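Local coordinates for protein cytochrome c551 (Achromobacter xylosoxidans, PDB 2ZON) that probably carries electrons to a partner protein, switching the iron of its bound c-type haem between two oxidation states, at residues A69-E72 with A73-R76; A11-K14 with L15-A19. All coordinates share one frame; numbering follows the deposited sequence.

Contact 1: residues A69-E72 with A73-R76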
loop_
_atom_site.group_PDB
_atom_site.type_symbol
_atom_site.label_atom_id
_atom_site.label_comp_id
_atom_site.label_asym_id
_atom_site.label_seq_id
_atom_site.Cartn_x
_atom_site.Cartn_y
_atom_site.Cartn_z
ATOM N N ALA D 69 30.592 -19.754 10.048
ATOM C CA ALA D 69 31.759 -19.892 10.918
ATOM C C ALA D 69 31.677 -21.211 11.682
ATOM O O ALA D 69 32.311 -21.375 12.731
ATOM C CB ALA D 69 31.834 -18.734 11.884
ATOM N N ALA D 70 30.898 -22.153 11.158
ATOM C CA ALA D 70 30.697 -23.454 11.817
ATOM C C ALA D 70 31.990 -24.252 11.828
ATOM O O ALA D 70 32.827 -24.101 10.936
ATOM C CB ALA D 70 29.617 -24.235 11.104
ATOM N N ASP D 71 32.147 -25.113 12.828
ATOM C CA ASP D 71 33.299 -25.987 12.841
ATOM C C ASP D 71 33.161 -27.164 11.858
ATOM O O ASP D 71 32.072 -27.417 11.293
ATOM C CB ASP D 71 33.708 -26.386 14.284
ATOM C CG ASP D 71 32.761 -27.395 14.938
ATOM O OD1 ASP D 71 31.846 -27.905 14.275
ATOM O OD2 ASP D 71 32.959 -27.679 16.148
ATOM N N GLU D 72 34.272 -27.854 11.618
ATOM C CA GLU D 72 34.291 -28.936 10.645
ATOM C C GLU D 72 33.260 -30.017 10.969
ATOM O O GLU D 72 32.572 -30.505 10.068
ATOM C CB GLU D 72 35.712 -29.510 10.527
ATOM C CG GLU D 72 35.920 -30.477 9.376
ATOM C CD GLU D 72 37.199 -31.283 9.556
ATOM O OE1 GLU D 72 38.290 -30.665 9.534
ATOM O OE2 GLU D 72 37.113 -32.513 9.768
ATOM N N ALA D 73 33.136 -30.392 12.250
ATOM C CA ALA D 73 32.161 -31.422 12.634
ATOM C C ALA D 73 30.713 -31.009 12.331
ATOM O O ALA D 73 29.886 -31.850 11.948
ATOM C CB ALA D 73 32.305 -31.781 14.111
ATOM N N THR D 74 30.403 -29.727 12.532
ATOM C CA THR D 74 29.040 -29.260 12.315
ATOM C C THR D 74 28.803 -29.222 10.803
ATOM O O THR D 74 27.739 -29.609 10.328
ATOM C CB THR D 74 28.795 -27.879 12.947
ATOM O OG1 THR D 74 29.051 -27.944 14.358
ATOM C CG2 THR D 74 27.342 -27.417 12.726
ATOM N N LEU D 75 29.802 -28.738 10.055
ATOM C CA LEU D 75 29.706 -28.764 8.590
ATOM C C LEU D 75 29.557 -30.199 8.059
ATOM O O LEU D 75 28.771 -30.442 7.144
ATOM C CB LEU D 75 30.906 -28.058 7.932
ATOM C CG LEU D 75 30.998 -26.540 8.122
ATOM C CD1 LEU D 75 32.388 -26.006 7.785
ATOM C CD2 LEU D 75 29.963 -25.816 7.294
ATOM N N ARG D 76 30.308 -31.143 8.625
ATOM C CA ARG D 76 30.156 -32.551 8.233
ATOM C C ARG D 76 28.720 -33.026 8.435
ATOM O O ARG D 76 28.153 -33.730 7.578
ATOM C CB ARG D 76 31.116 -33.433 9.027
ATOM C CG ARG D 76 30.954 -34.916 8.730
ATOM C CD ARG D 76 31.930 -35.752 9.518
ATOM N NE ARG D 76 33.285 -35.488 9.057
ATOM C CZ ARG D 76 34.169 -34.734 9.697
ATOM N NH1 ARG D 76 35.370 -34.548 9.167
ATOM N NH2 ARG D 76 33.860 -34.169 10.863
HETATM O O HOH W 1 35.750 -32.970 12.333
#
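The N-terminus of helix 72-85 is closed by an aspartate N-cap, D71, whose carboxylate turns back over the first turn. Its OD1 takes two bonds from T74: the backbone N comes nearly along the C-O axis at 2.9 Å, and the hydroxyl OG1 donates at 2.8 Å from above the carboxylate plane. A chi1 of 73°, which sets CG between the backbone N and the carbonyl carbon, folds the acid back far enough for this double grip. Its negative charge at the start of a helix is probably favourable. The backbone also takes part, L75 N donating almost straight to D71 O at 2.9 Å.

One residue further on, E72 reaches out from the helix and meets R76 four residues later in a salt bridge, OE2 to NH1 at 2.7 Å. The arginine, bent at chi3 (-67°), brings NH1 to the anti side of that oxygen, with the two flat groups 71° apart. A water closes the ring, donating to E72 OE2 at 2.9 Å and accepting from R76 NH2 at 2.7 Å.

On the inner side, A70 CB packs against L75 CG at 4.0 Å. L75 also touches the haem and packs on L52 and L56 of helix 48-57. Since A70 precedes the cap and L75 is the fourth residue after it, the pair forms a hydrophobic staple alongside the N-cap.

Contact 2: residues A11-K14 with L15-A19; sequences AGEK and LYRSA
R17 N donates to E13 O at 2.7 Å, a nearly straight bond running almost along the carbonyl. The same two residues meet again through their side chains, which run alongside each other and point the same way. E13 is fully extended, with CG opposite the backbone N (chi1 -176°), whereas R17 bends at chi2. The carboxylate lies over one face of the guanidinium, E13 CD 3.6 Å above the R17 guanidinium plane and offset toward its rim, with the two planes 75° apart. From over that face E13 OE1 approaches R17 NH1 to 2.7 Å, a salt bridge made as a charge contact. R17 CD, nearer the backbone, lies at the edge of the Y16 ring, in its plane.

Further along, the helix widens into a pi-type turn at 16-19. S18 OG donates to L15 O at 2.8 Å, while S18 N reaches K14 O only weakly, at 3.1 Å. The backbone of S18 also bonds to a chain of another protein.

This part of helix 10-24 lies against helix 72-85. E13 and R17 touch Y81, whose ring also meets that of Y16 at about 50°. Y16 also touches M82, and L15 packs on T74 and reaches the haem.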
loop_
_atom_site.group_PDB
_atom_site.type_symbol
_atom_site.label_atom_id
_atom_site.label_comp_id
_atom_site.label_asym_id
_atom_site.label_seq_id
_atom_site.Cartn_x
_atom_site.Cartn_y
_atom_site.Cartn_z
ATOM N N ALA D 11 22.536 -31.119 14.882
ATOM C CA ALA D 11 23.343 -29.924 14.576
ATOM C C ALA D 11 23.447 -29.663 13.049
ATOM O O ALA D 11 23.575 -28.509 12.608
ATOM C CB ALA D 11 24.718 -30.054 15.190
ATOM N N GLY D 12 23.386 -30.729 12.248
ATOM C CA GLY D 12 23.505 -30.587 10.781
ATOM C C GLY D 12 22.306 -29.878 10.164
ATOM O O GLY D 12 22.446 -28.853 9.487
ATOM N N GLU D 13 21.120 -30.429 10.401
ATOM C CA GLU D 13 19.875 -29.787 9.982
ATOM C C GLU D 13 19.766 -28.343 10.505
ATOM O O GLU D 13 19.387 -27.447 9.765
ATOM C CB GLU D 13 18.662 -30.601 10.437
ATOM C CG GLU D 13 17.331 -30.030 9.938
ATOM C CD GLU D 13 16.123 -30.850 10.346
ATOM O OE1 GLU D 13 14.996 -30.365 10.085
ATOM O OE2 GLU D 13 16.279 -31.966 10.921
ATOM N N LYS D 14 20.116 -28.127 11.772
ATOM C CA LYS D 14 20.068 -26.784 12.372
ATOM C C LYS D 14 20.940 -25.809 11.585
ATOM O O LYS D 14 20.517 -24.688 11.289
ATOM C CB LYS D 14 20.543 -26.834 13.830
ATOM C CG LYS D 14 20.523 -25.500 14.537
ATOM C CD LYS D 14 20.992 -25.692 15.966
ATOM C CE LYS D 14 20.918 -24.401 16.767
ATOM N NZ LYS D 14 22.095 -23.542 16.500
ATOM N N LEU D 15 22.162 -26.228 11.264
ATOM C CA LEU D 15 23.048 -25.388 10.462
ATOM C C LEU D 15 22.437 -25.160 9.081
ATOM O O LEU D 15 22.386 -24.020 8.573
ATOM C CB LEU D 15 24.418 -26.044 10.319
ATOM C CG LEU D 15 25.690 -25.196 10.180
ATOM C CD1 LEU D 15 26.679 -25.824 9.184
ATOM C CD2 LEU D 15 25.503 -23.684 9.932
ATOM N N TYR D 16 21.939 -26.243 8.486
ATOM C CA TYR D 16 21.337 -26.158 7.162
ATOM C C TYR D 16 20.216 -25.113 7.186
ATOM O O TYR D 16 20.182 -24.221 6.336
ATOM C CB TYR D 16 20.801 -27.519 6.678
ATOM C CG TYR D 16 20.149 -27.357 5.316
ATOM C CD1 TYR D 16 20.895 -27.468 4.137
ATOM C CD2 TYR D 16 18.797 -27.019 5.213
ATOM C CE1 TYR D 16 20.289 -27.261 2.872
ATOM C CE2 TYR D 16 18.197 -26.815 3.973
ATOM C CZ TYR D 16 18.938 -26.941 2.815
ATOM O OH TYR D 16 18.309 -26.722 1.603
ATOM N N ARG D 17 19.318 -25.213 8.175
ATOM C CA ARG D 17 18.161 -24.319 8.259
ATOM C C ARG D 17 18.535 -22.855 8.524
ATOM O O ARG D 17 17.775 -21.949 8.197
ATOM C CB ARG D 17 17.208 -24.793 9.356
ATOM C CG ARG D 17 16.010 -25.547 8.863
ATOM C CD ARG D 17 16.397 -26.807 8.132
ATOM N NE ARG D 17 15.231 -27.584 7.690
ATOM C CZ ARG D 17 14.281 -28.043 8.501
ATOM N NH1 ARG D 17 14.334 -27.795 9.804
ATOM N NH2 ARG D 17 13.277 -28.757 8.015
ATOM N N SER D 18 19.696 -22.635 9.130
ATOM C CA SER D 18 20.101 -21.283 9.489
ATOM C C SER D 18 20.783 -20.574 8.327
ATOM O O SER D 18 20.704 -19.349 8.224
ATOM C CB SER D 18 21.068 -21.331 10.662
ATOM O OG SER D 18 22.353 -21.715 10.202
ATOM N N ALA D 19 21.459 -21.330 7.471
ATOM C CA ALA D 19 22.378 -20.734 6.493
ATOM C C ALA D 19 22.286 -21.330 5.088
ATOM O O ALA D 19 21.838 -20.664 4.133
ATOM C CB ALA D 19 23.806 -20.846 7.012
HETATM O O HOH W 2 23.025 -23.304 13.198
#

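In the fold
Contact 2 lies on helix 10-24, and contact 1, its centre about 10 Å away, at the start of helix 72-85 with the loop before it; the mutual packing of these N- and C-terminal helices is a hallmark of the cytochrome c fold. L15 joins the two: its CG touches T74 CG2 at 3.8 Å, and its CD1 meets L75 CD2 at 3.8 Å and A70 CB at 3.9 Å. The staple leucine of the cap and the leucine of helix 10-24 thus form one apolar patch that reaches the haem, with side chains about 3 Å (L75) and 4 Å (L15) from it. The charged pairs E72-R76 and E13-R17 lie away from this patch.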